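Local structure of telomerase reverse transcriptase (Candida tropicalis MYA-3404, 6ZD1) at residues Pro249-Ser253 / Glu269-Tyr273; Asn231-Lys235 / Ile246-Leu250; Met300-Ser304 / Leu488-Thr492; Ser304-Thr309 / Leu497-Val501. The protein probably extends chromosome ends as a reverse transcriptase, adding short DNA repeats by copying a template carried in the telomerase RNA. All coordinates share one frame; numbering follows the deposited sequence.

All four contacts lie within the reverse transcriptase region and form two groups. Contacts 1 and 2 share Pro249 and Leu250, with centres about 12 Å apart; the strand that pairs in contact 2 runs straight into the loop that packs on helix 263-298 in contact 1. Contacts 3 and 4 share Ser304, their centres about 13 Å apart, and Leu488 of one packs on Leu497 of the other. Helix 263-298 bridges the groups, since contact 3 begins just past its end. Contact 4 lies beside the probable catalytic centre: its strand enters the turn where reverse transcriptases carry the paired aspartates of motif C. The nearest atoms of contacts 2 and 4 are about 12 Å apart.

Contact 1 (Pro249-Ser253 / Glu269-Tyr273); sequences PLKQS and EKWDY
Glu269 reaches from helix 263-298 to Ser253, and this is the tight end of the contact. The backbone N of Ser253 gives a nearly straight bond (169°) to Glu269 OE2, 2.7 Å long, arriving on the syn side but tilted out of the carboxylate plane. Ser253 OG lies 2.9 Å from both Glu269 OE1 and Glu269 OE2, and which of the two oxygens the hydroxyl bonds is not fixed. An extended Glu269 chain carries the carboxylate this far to the loop.

One turn further along the helix, the buried Tyr273 sends its ring toward the loop, CG anti to the backbone N (chi1 -174°). Lys251 bends over one face of this ring, its CD 3.7 Å from the centroid in a CH-pi contact. Beyond the ring, the phenol oxygen meets Pro249, with Tyr273 OH 3.6 Å from Pro249 CB.

Lys251 and Lys270 run alongside each other in the same direction, their alkyl chains packed with Lys251 CB 3.6 Å from Lys270 CD. The loose side begins only at the lysine ends. There the amines stay apart, Lys251 NZ and Lys270 NZ being 4.8 Å from each other, and Lys270 finds its counter-charge in a salt bridge to Asp378.

Ser253 also occupies the N-cap of helix 254-258, with a weak bond from Ser256 N to its hydroxyl. What Glu269 grips is therefore a serine N-cap, in the loop that leads from strand 244-249 to helix 254-258, in what is probably the fingers region.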
loop_
_atom_site.group_PDB
_atom_site.type_symbol
_atom_site.label_atom_id
_atom_site.label_comp_id
_atom_site.label_asym_id
_atom_site.label_seq_id
_atom_site.Cartn_x
_atom_site.Cartn_y
_atom_site.Cartn_z
ATOM N N PRO A 249 -7.130 -12.505 -2.648
ATOM C CA PRO A 249 -8.393 -13.258 -2.724
ATOM C C PRO A 249 -8.997 -13.223 -4.120
ATOM O O PRO A 249 -9.149 -12.161 -4.727
ATOM C CB PRO A 249 -9.288 -12.537 -1.706
ATOM C CG PRO A 249 -8.336 -11.868 -0.769
ATOM C CD PRO A 249 -7.164 -11.465 -1.612
ATOM N N LEU A 250 -9.333 -14.405 -4.628
ATOM C CA LEU A 250 -10.055 -14.519 -5.887
ATOM C C LEU A 250 -11.517 -14.154 -5.683
ATOM O O LEU A 250 -12.164 -14.636 -4.748
ATOM C CB LEU A 250 -9.950 -15.938 -6.448
ATOM C CG LEU A 250 -8.705 -16.280 -7.262
ATOM C CD1 LEU A 250 -8.819 -17.691 -7.809
ATOM C CD2 LEU A 250 -8.509 -15.274 -8.388
ATOM N N LYS A 251 -12.041 -13.317 -6.569
ATOM C CA LYS A 251 -13.451 -12.965 -6.527
ATOM C C LYS A 251 -14.326 -13.999 -7.221
ATOM O O LYS A 251 -15.503 -13.727 -7.476
ATOM C CB LYS A 251 -13.663 -11.589 -7.159
ATOM C CG LYS A 251 -12.581 -10.570 -6.816
ATOM C CD LYS A 251 -12.469 -10.344 -5.319
ATOM C CE LYS A 251 -11.448 -9.264 -4.995
ATOM N NZ LYS A 251 -11.833 -7.941 -5.563
ATOM N N GLN A 252 -13.776 -15.170 -7.535
ATOM C CA GLN A 252 -14.504 -16.235 -8.209
ATOM C C GLN A 252 -14.361 -17.537 -7.435
ATOM O O GLN A 252 -13.520 -17.674 -6.541
ATOM C CB GLN A 252 -13.998 -16.459 -9.638
ATOM C CG GLN A 252 -13.728 -15.208 -10.425
ATOM C CD GLN A 252 -13.007 -15.514 -11.715
ATOM O OE1 GLN A 252 -13.598 -16.030 -12.661
ATOM N NE2 GLN A 252 -11.717 -15.212 -11.754
ATOM N N SER A 253 -15.190 -18.504 -7.808
ATOM C CA SER A 253 -14.953 -19.881 -7.419
ATOM C C SER A 253 -13.944 -20.512 -8.375
ATOM O O SER A 253 -13.574 -19.936 -9.402
ATOM C CB SER A 253 -16.261 -20.671 -7.414
ATOM O OG SER A 253 -16.828 -20.727 -8.712
ATOM N N GLU A 269 -20.610 -14.126 -9.571
ATOM C CA GLU A 269 -19.825 -14.412 -8.379
ATOM C C GLU A 269 -19.016 -13.208 -7.925
ATOM O O GLU A 269 -18.684 -13.114 -6.738
ATOM C CB GLU A 269 -18.905 -15.605 -8.633
ATOM C CG GLU A 269 -19.658 -16.888 -8.935
ATOM C CD GLU A 269 -18.753 -18.100 -8.979
ATOM O OE1 GLU A 269 -19.280 -19.233 -8.957
ATOM O OE2 GLU A 269 -17.518 -17.919 -9.030
ATOM N N LYS A 270 -18.716 -12.276 -8.831
ATOM C CA LYS A 270 -18.042 -11.050 -8.421
ATOM C C LYS A 270 -18.895 -10.268 -7.431
ATOM O O LYS A 270 -18.379 -9.727 -6.446
ATOM C CB LYS A 270 -17.710 -10.197 -9.648
ATOM C CG LYS A 270 -17.053 -8.863 -9.328
ATOM C CD LYS A 270 -15.781 -9.049 -8.518
ATOM C CE LYS A 270 -15.204 -7.715 -8.066
ATOM N NZ LYS A 270 -14.795 -6.860 -9.213
ATOM N N TRP A 271 -20.212 -10.226 -7.659
ATOM C CA TRP A 271 -21.116 -9.550 -6.736
ATOM C C TRP A 271 -21.414 -10.377 -5.495
ATOM O O TRP A 271 -21.786 -9.805 -4.463
ATOM C CB TRP A 271 -22.423 -9.187 -7.445
ATOM C CG TRP A 271 -22.281 -7.989 -8.313
ATOM C CD1 TRP A 271 -22.003 -7.971 -9.648
ATOM C CD2 TRP A 271 -22.380 -6.621 -7.904
ATOM N NE1 TRP A 271 -21.934 -6.673 -10.099
ATOM C CE2 TRP A 271 -22.161 -5.826 -9.046
ATOM C CE3 TRP A 271 -22.639 -5.990 -6.681
ATOM C CZ2 TRP A 271 -22.196 -4.434 -9.004
ATOM C CZ3 TRP A 271 -22.671 -4.608 -6.640
ATOM C CH2 TRP A 271 -22.450 -3.845 -7.795
ATOM N N ASP A 272 -21.263 -11.701 -5.569
ATOM C CA ASP A 272 -21.307 -12.504 -4.353
ATOM C C ASP A 272 -20.197 -12.094 -3.394
ATOM O O ASP A 272 -20.441 -11.905 -2.197
ATOM C CB ASP A 272 -21.197 -13.990 -4.696
ATOM C CG ASP A 272 -22.495 -14.565 -5.220
ATOM O OD1 ASP A 272 -23.570 -14.100 -4.788
ATOM O OD2 ASP A 272 -22.440 -15.490 -6.059
ATOM N N TYR A 273 -18.977 -11.915 -3.909
ATOM C CA TYR A 273 -17.881 -11.477 -3.051
ATOM C C TYR A 273 -18.129 -10.068 -2.532
ATOM O O TYR A 273 -17.924 -9.794 -1.344
ATOM C CB TYR A 273 -16.553 -11.541 -3.808
ATOM C CG TYR A 273 -15.339 -11.242 -2.949
ATOM C CD1 TYR A 273 -14.847 -9.948 -2.828
ATOM C CD2 TYR A 273 -14.688 -12.257 -2.256
ATOM C CE1 TYR A 273 -13.740 -9.673 -2.042
ATOM C CE2 TYR A 273 -13.583 -11.990 -1.468
ATOM C CZ TYR A 273 -13.112 -10.699 -1.364
ATOM O OH TYR A 273 -12.011 -10.432 -0.579
#

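Contact 2 (Asn231-Lys235 / Ile246-Leu250); sequences NGKIK and ICVPL
Asn231-Lys235 and Ile246-Leu250 pair as the two arms of an antiparallel beta hairpin, with strand 244-249 at the outer edge of a mixed sheet and strand 231-237 lying between it and strand 443-446. Backbone bonds carry most of the contact. Lys233 and Val248 form one hydrogen-bonded pair, Val248 N reaching Lys233 O at 2.8 Å while Lys233 N bonds back to Val248 O. Lys235 and Ile246 form the next; here Lys235 N to Ile246 O is 2.6 Å and almost straight. The ladder continues past the strand end, since Leu250 N still finds Asn231 O at 2.9 Å, although it approaches from above the carbonyl plane. Leu250 turns its side chain toward 231-235, CB 3.9 Å from Asn231 O, and packs on Leu445 of strand 443-446.

On the face of Lys233, Lys235, Ile246 and Val248, Val248 turns CG2 anti to its carbonyl carbon, which brings that methyl 3.9 Å from Lys235 CB; the bent Lys235 chain then carries its amine away.

On the other face Cys247 stands with SG anti to its backbone N (chi1 -153°) and lies against bare backbone, 3.6 Å from Gly232 CA. The chains come very near there, Gly232 CA being 4.0 Å from Pro249 CA. Ile234 shares this face, and both it and Cys247 pack on Cys444 of strand 443-446. Cys247 also bonds through its backbone to Gln464, in a Gln-Gly segment that probably belongs to motif B. The two arms, joined by a glycine-rich turn, match the fingers hairpin that carries motifs 1 and 2 in reverse transcriptases.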
loop_
_atom_site.group_PDB
_atom_site.type_symbol
_atom_site.label_atom_id
_atom_site.label_comp_id
_atom_site.label_asym_id
_atom_site.label_seq_id
_atom_site.Cartn_x
_atom_site.Cartn_y
_atom_site.Cartn_z
ATOM N N ASN A 231 -10.517 -18.747 -1.570
ATOM C CA ASN A 231 -9.463 -18.996 -2.539
ATOM C C ASN A 231 -8.672 -17.720 -2.789
ATOM O O ASN A 231 -9.203 -16.610 -2.701
ATOM C CB ASN A 231 -10.034 -19.518 -3.860
ATOM C CG ASN A 231 -10.773 -20.832 -3.698
ATOM O OD1 ASN A 231 -11.796 -21.063 -4.341
ATOM N ND2 ASN A 231 -10.262 -21.700 -2.832
ATOM N N GLY A 232 -7.391 -17.892 -3.096
ATOM C CA GLY A 232 -6.539 -16.766 -3.425
ATOM C C GLY A 232 -5.477 -17.181 -4.417
ATOM O O GLY A 232 -5.166 -18.367 -4.564
ATOM N N LYS A 233 -4.931 -16.188 -5.111
ATOM C CA LYS A 233 -3.832 -16.399 -6.040
ATOM C C LYS A 233 -2.561 -15.800 -5.456
ATOM O O LYS A 233 -2.587 -14.718 -4.859
ATOM C CB LYS A 233 -4.130 -15.788 -7.414
ATOM C CG LYS A 233 -3.172 -16.251 -8.508
ATOM C CD LYS A 233 -3.830 -16.238 -9.883
ATOM C CE LYS A 233 -4.233 -14.833 -10.302
ATOM N NZ LYS A 233 -4.860 -14.814 -11.654
ATOM N N ILE A 234 -1.457 -16.518 -5.616
ATOM C CA ILE A 234 -0.193 -16.135 -5.001
ATOM C C ILE A 234 0.425 -14.967 -5.760
ATOM O O ILE A 234 0.594 -15.020 -6.984
ATOM C CB ILE A 234 0.768 -17.329 -4.953
ATOM C CG1 ILE A 234 0.165 -18.455 -4.123
ATOM C CG2 ILE A 234 2.107 -16.907 -4.378
ATOM C CD1 ILE A 234 1.080 -19.638 -3.990
ATOM N N LYS A 235 0.775 -13.916 -5.024
ATOM C CA LYS A 235 1.519 -12.774 -5.538
ATOM C C LYS A 235 2.861 -12.706 -4.822
ATOM O O LYS A 235 2.933 -12.903 -3.606
ATOM C CB LYS A 235 0.738 -11.469 -5.340
ATOM C CG LYS A 235 1.094 -10.374 -6.329
ATOM C CD LYS A 235 0.145 -9.190 -6.212
ATOM C CE LYS A 235 0.687 -8.131 -5.266
ATOM N NZ LYS A 235 1.891 -7.449 -5.829
ATOM N N ILE A 246 2.300 -13.329 -0.838
ATOM C CA ILE A 246 1.013 -12.706 -0.571
ATOM C C ILE A 246 -0.050 -13.496 -1.318
ATOM O O ILE A 246 0.176 -13.941 -2.449
ATOM C CB ILE A 246 0.997 -11.223 -0.994
ATOM C CG1 ILE A 246 2.160 -10.474 -0.343
ATOM C CG2 ILE A 246 -0.329 -10.570 -0.626
ATOM C CD1 ILE A 246 2.178 -10.582 1.166
ATOM N N CYS A 247 -1.199 -13.681 -0.681
ATOM C CA CYS A 247 -2.332 -14.359 -1.292
ATOM C C CYS A 247 -3.420 -13.324 -1.543
ATOM O O CYS A 247 -3.921 -12.703 -0.600
ATOM C CB CYS A 247 -2.841 -15.487 -0.398
ATOM S SG CYS A 247 -3.660 -16.824 -1.287
ATOM N N VAL A 248 -3.761 -13.126 -2.812
ATOM C CA VAL A 248 -4.757 -12.142 -3.225
ATOM C C VAL A 248 -6.094 -12.872 -3.402
ATOM O O VAL A 248 -6.177 -13.777 -4.237
ATOM C CB VAL A 248 -4.351 -11.434 -4.525
ATOM C CG1 VAL A 248 -5.365 -10.358 -4.879
ATOM C CG2 VAL A 248 -2.951 -10.845 -4.396
ATOM N N PRO A 249 -7.130 -12.505 -2.648
ATOM C CA PRO A 249 -8.393 -13.258 -2.724
ATOM C C PRO A 249 -8.997 -13.223 -4.120
ATOM O O PRO A 249 -9.149 -12.161 -4.727
ATOM C CB PRO A 249 -9.288 -12.537 -1.706
ATOM C CG PRO A 249 -8.336 -11.868 -0.769
ATOM C CD PRO A 249 -7.164 -11.465 -1.612
ATOM N N LEU A 250 -9.333 -14.405 -4.628
ATOM C CA LEU A 250 -10.055 -14.519 -5.887
ATOM C C LEU A 250 -11.517 -14.154 -5.683
ATOM O O LEU A 250 -12.164 -14.636 -4.748
ATOM C CB LEU A 250 -9.950 -15.938 -6.448
ATOM C CG LEU A 250 -8.705 -16.280 -7.262
ATOM C CD1 LEU A 250 -8.819 -17.691 -7.809
ATOM C CD2 LEU A 250 -8.509 -15.274 -8.388
#

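Contact 3 (Met300-Ser304 / Leu488-Thr492); sequences MGHRS and LWEAT
Trp489 lays its indole against the backbone of Gly301, and the contact centres on this tryptophan. Gly301 CA sits 3.4 Å from the centroid of the six-membered ring and only 6° off its normal, a CH-pi contact over the face. The Met300 carbonyl oxygen lies over the same face nearer the pyrrole part, while Leu488 CB covers the opposite one, so the indole is held between the loop 300-304 and its own neighbour in sequence.

The polar link is single. Trp489 NE1 donates to Ser304 OG at 3.0 Å, but the bond is bent (138°) and the hydroxyl is tilted out of the ring plane. Ser304 has OG anti to its carbonyl carbon (chi1 -57°), turned to meet the indole nitrogen.

Both segments are connecting loops, probably beside the palm. Residues 300-304 follow the long helix 263-298; the loop 488-492 lies between helix 469-484 and strand 495-500, probably the step from motif B to motif C, as in other reverse transcriptases. His302, turned the other way, packs on helix 469-484 and on the end of helix 263-298.

On the exposed side Met300, present as selenomethionine, packs its CB on Trp489 CB at 3.8 Å. Its nearly extended chi2 carries the selenium on to van der Waals contact with the backbone, SE 3.4 Å from Trp489 O. The bend at chi3 directs only CE, which lies 4.1 Å from Glu490 OE2.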
loop_
_atom_site.group_PDB
_atom_site.type_symbol
_atom_site.label_atom_id
_atom_site.label_comp_id
_atom_site.label_asym_id
_atom_site.label_seq_id
_atom_site.Cartn_x
_atom_site.Cartn_y
_atom_site.Cartn_z
HETATM N N MSE A 300 -3.949 -3.780 31.276
HETATM C CA MSE A 300 -2.659 -3.112 31.280
HETATM C C MSE A 300 -1.707 -3.869 30.362
HETATM O O MSE A 300 -0.759 -3.298 29.821
HETATM C CB MSE A 300 -2.096 -3.024 32.701
HETATM C CG MSE A 300 -3.065 -2.424 33.715
HETATM SE SE MSE A 300 -2.204 -1.848 35.374
HETATM C CE MSE A 300 -2.786 -3.276 36.570
ATOM N N GLY A 301 -1.983 -5.162 30.178
ATOM C CA GLY A 301 -1.156 -5.985 29.313
ATOM C C GLY A 301 -1.305 -5.679 27.838
ATOM O O GLY A 301 -0.432 -6.056 27.047
ATOM N N HIS A 302 -2.378 -4.990 27.451
ATOM C CA HIS A 302 -2.599 -4.648 26.053
ATOM C C HIS A 302 -2.168 -3.232 25.708
ATOM O O HIS A 302 -2.051 -2.912 24.520
ATOM C CB HIS A 302 -4.077 -4.820 25.684
ATOM C CG HIS A 302 -4.533 -6.243 25.668
ATOM N ND1 HIS A 302 -4.692 -6.987 26.818
ATOM C CD2 HIS A 302 -4.861 -7.063 24.642
ATOM C CE1 HIS A 302 -5.104 -8.201 26.501
ATOM N NE2 HIS A 302 -5.211 -8.274 25.187
ATOM N N ARG A 303 -1.939 -2.380 26.710
ATOM C CA ARG A 303 -1.421 -1.048 26.422
ATOM C C ARG A 303 -0.017 -1.118 25.834
ATOM O O ARG A 303 0.379 -0.233 25.064
ATOM C CB ARG A 303 -1.431 -0.191 27.685
ATOM C CG ARG A 303 -1.584 1.297 27.415
ATOM C CD ARG A 303 -1.512 2.113 28.696
ATOM N NE ARG A 303 -2.453 1.645 29.711
ATOM C CZ ARG A 303 -2.108 0.923 30.775
ATOM N NH1 ARG A 303 -0.839 0.585 30.965
ATOM N NH2 ARG A 303 -3.031 0.540 31.647
ATOM N N SER A 304 0.736 -2.170 26.165
ATOM C CA SER A 304 2.057 -2.349 25.577
ATOM C C SER A 304 1.987 -2.583 24.073
ATOM O O SER A 304 2.962 -2.302 23.367
ATOM C CB SER A 304 2.778 -3.513 26.260
ATOM O OG SER A 304 2.881 -3.300 27.661
ATOM N N LEU A 488 5.373 -6.834 34.347
ATOM C CA LEU A 488 5.756 -5.526 33.836
ATOM C C LEU A 488 4.817 -4.396 34.222
ATOM O O LEU A 488 5.244 -3.233 34.188
ATOM C CB LEU A 488 5.894 -5.566 32.306
ATOM C CG LEU A 488 7.131 -6.305 31.764
ATOM C CD1 LEU A 488 7.172 -6.276 30.242
ATOM C CD2 LEU A 488 8.408 -5.716 32.342
ATOM N N TRP A 489 3.566 -4.685 34.584
ATOM C CA TRP A 489 2.517 -3.675 34.639
ATOM C C TRP A 489 2.027 -3.403 36.060
ATOM O O TRP A 489 0.900 -2.933 36.249
ATOM C CB TRP A 489 1.357 -4.086 33.733
ATOM C CG TRP A 489 1.818 -4.593 32.393
ATOM C CD1 TRP A 489 2.536 -3.904 31.456
ATOM C CD2 TRP A 489 1.591 -5.895 31.843
ATOM N NE1 TRP A 489 2.771 -4.698 30.359
ATOM C CE2 TRP A 489 2.200 -5.925 30.572
ATOM C CE3 TRP A 489 0.930 -7.039 32.303
ATOM C CZ2 TRP A 489 2.168 -7.052 29.756
ATOM C CZ3 TRP A 489 0.896 -8.154 31.490
ATOM C CH2 TRP A 489 1.514 -8.154 30.233
ATOM N N GLU A 490 2.847 -3.704 37.062
ATOM C CA GLU A 490 2.670 -3.173 38.406
ATOM C C GLU A 490 3.817 -2.258 38.803
ATOM O O GLU A 490 3.776 -1.653 39.880
ATOM C CB GLU A 490 2.525 -4.308 39.428
ATOM C CG GLU A 490 1.198 -5.050 39.351
ATOM C CD GLU A 490 1.115 -5.980 38.158
ATOM O OE1 GLU A 490 2.120 -6.658 37.862
ATOM O OE2 GLU A 490 0.049 -6.024 37.508
ATOM N N ALA A 491 4.840 -2.148 37.958
ATOM C CA ALA A 491 5.985 -1.265 38.151
ATOM C C ALA A 491 6.284 -0.503 36.862
ATOM O O ALA A 491 7.432 -0.394 36.424
ATOM C CB ALA A 491 7.206 -2.048 38.623
ATOM N N THR A 492 5.229 0.034 36.235
ATOM C CA THR A 492 5.369 0.775 34.982
ATOM C C THR A 492 6.287 1.986 35.118
ATOM O O THR A 492 6.825 2.463 34.111
ATOM C CB THR A 492 3.989 1.226 34.488
ATOM O OG1 THR A 492 3.074 0.127 34.565
ATOM C CG2 THR A 492 4.052 1.721 33.044
#

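Contact 4 (Ser304-Thr309 / Leu497-Val501); sequences SSVNST and LLRLV
Arg499 NE donates to Ser305 OG at 3.2 Å in a fairly straight bond (159°), with the hydroxyl at the edge of the guanidinium and close to its plane. A bend at chi3 (68°) folds the arginine back to make this bond. Its NH2 makes a salt bridge to Asp474 of helix 469-484, so the buried charge is probably balanced, and Ser305 and Asp474 between them limit the rotation of the group. Along the backbone, Val306 N reaches Arg499 O at 2.9 Å in the carbonyl plane, and Arg499 N bonds weakly to Ser304 O.

These bonds lay the loop 304-309 along strand 495-500, an outermost strand of the four-stranded antiparallel sheet, probably that of the palm. That strand leads to the turn before strand 503-508, which by family sequence bears the motif C aspartates.

Packing lies beyond the bonds. The side chains of Val306 and Leu498 cross, CG2 of Val306 meeting CD2 of Leu498 at 3.6 Å, and Val312 of helix 309-326 also covers Val306. Leu500 places CD1 by the loop, 4.0 Å from Val306 O, and CD2 by the first residue of the helix, 3.4 Å from Thr309 OG1. Ser308, the N-cap of the helix, turns its hydroxyl to Glu614.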
loop_
_atom_site.group_PDB
_atom_site.type_symbol
_atom_site.label_atom_id
_atom_site.label_comp_id
_atom_site.label_asym_id
_atom_site.label_seq_id
_atom_site.Cartn_x
_atom_site.Cartn_y
_atom_site.Cartn_z
ATOM N N SER A 304 0.736 -2.170 26.165
ATOM C CA SER A 304 2.057 -2.349 25.577
ATOM C C SER A 304 1.987 -2.583 24.073
ATOM O O SER A 304 2.962 -2.302 23.367
ATOM C CB SER A 304 2.778 -3.513 26.260
ATOM O OG SER A 304 2.881 -3.300 27.661
ATOM N N SER A 305 0.855 -3.064 23.565
ATOM C CA SER A 305 0.685 -3.266 22.131
ATOM C C SER A 305 0.339 -1.934 21.474
ATOM O O SER A 305 -0.724 -1.362 21.735
ATOM C CB SER A 305 -0.398 -4.310 21.862
ATOM O OG SER A 305 -0.021 -5.581 22.368
ATOM N N VAL A 306 1.233 -1.448 20.617
ATOM C CA VAL A 306 1.144 -0.113 20.035
ATOM C C VAL A 306 0.781 -0.234 18.560
ATOM O O VAL A 306 1.253 -1.143 17.866
ATOM C CB VAL A 306 2.467 0.650 20.235
ATOM C CG1 VAL A 306 2.648 1.711 19.182
ATOM C CG2 VAL A 306 2.505 1.275 21.619
ATOM N N ASN A 307 -0.048 0.692 18.079
ATOM C CA ASN A 307 -0.641 0.567 16.755
ATOM C C ASN A 307 0.128 1.290 15.653
ATOM O O ASN A 307 -0.169 1.066 14.477
ATOM C CB ASN A 307 -2.086 1.076 16.783
ATOM C CG ASN A 307 -2.974 0.249 17.695
ATOM O OD1 ASN A 307 -2.756 -0.951 17.873
ATOM N ND2 ASN A 307 -3.982 0.887 18.277
ATOM N N SER A 308 1.109 2.131 15.978
ATOM C CA SER A 308 1.787 2.898 14.939
ATOM C C SER A 308 3.169 3.320 15.424
ATOM O O SER A 308 3.498 3.205 16.607
ATOM C CB SER A 308 0.959 4.120 14.527
ATOM O OG SER A 308 0.804 5.025 15.607
ATOM N N THR A 309 3.981 3.814 14.483
ATOM C CA THR A 309 5.345 4.221 14.814
ATOM C C THR A 309 5.362 5.473 15.686
ATOM O O THR A 309 6.085 5.534 16.688
ATOM C CB THR A 309 6.159 4.446 13.539
ATOM O OG1 THR A 309 6.558 3.180 12.998
ATOM C CG2 THR A 309 7.400 5.278 13.835
ATOM N N LEU A 497 7.493 -1.613 27.784
ATOM C CA LEU A 497 7.480 -2.544 26.663
ATOM C C LEU A 497 6.512 -2.049 25.598
ATOM O O LEU A 497 5.388 -1.644 25.910
ATOM C CB LEU A 497 7.080 -3.956 27.113
ATOM C CG LEU A 497 7.033 -5.048 26.040
ATOM C CD1 LEU A 497 8.430 -5.352 25.515
ATOM C CD2 LEU A 497 6.364 -6.311 26.569
ATOM N N LEU A 498 6.948 -2.099 24.341
ATOM C CA LEU A 498 6.171 -1.630 23.202
ATOM C C LEU A 498 6.221 -2.674 22.096
ATOM O O LEU A 498 7.240 -3.354 21.917
ATOM C CB LEU A 498 6.690 -0.294 22.673
ATOM C CG LEU A 498 6.633 0.907 23.613
ATOM C CD1 LEU A 498 7.218 2.113 22.909
ATOM C CD2 LEU A 498 5.202 1.171 24.041
ATOM N N ARG A 499 5.107 -2.813 21.372
ATOM C CA ARG A 499 4.992 -3.774 20.287
ATOM C C ARG A 499 4.499 -3.066 19.035
ATOM O O ARG A 499 3.515 -2.324 19.078
ATOM C CB ARG A 499 4.064 -4.939 20.660
ATOM C CG ARG A 499 4.039 -6.048 19.620
ATOM C CD ARG A 499 3.119 -7.192 20.021
ATOM N NE ARG A 499 1.717 -6.789 20.018
ATOM C CZ ARG A 499 0.974 -6.693 18.921
ATOM N NH1 ARG A 499 1.502 -6.964 17.734
ATOM N NH2 ARG A 499 -0.295 -6.320 19.012
ATOM N N LEU A 500 5.187 -3.342 17.922
ATOM C CA LEU A 500 4.851 -2.788 16.585
ATOM C C LEU A 500 4.858 -3.944 15.578
ATOM O O LEU A 500 5.958 -4.318 15.121
ATOM C CB LEU A 500 5.886 -1.722 16.210
ATOM C CG LEU A 500 5.499 -0.812 15.045
ATOM C CD1 LEU A 500 3.987 -0.708 14.918
ATOM C CD2 LEU A 500 6.117 0.568 15.207
ATOM N N VAL A 501 3.675 -4.492 15.280
ATOM C CA VAL A 501 3.510 -5.635 14.328
ATOM C C VAL A 501 4.351 -6.824 14.810
ATOM O O VAL A 501 3.826 -7.638 15.596
ATOM C CB VAL A 501 3.849 -5.240 12.877
ATOM C CG1 VAL A 501 3.510 -6.351 11.896
ATOM C CG2 VAL A 501 3.169 -3.941 12.473
#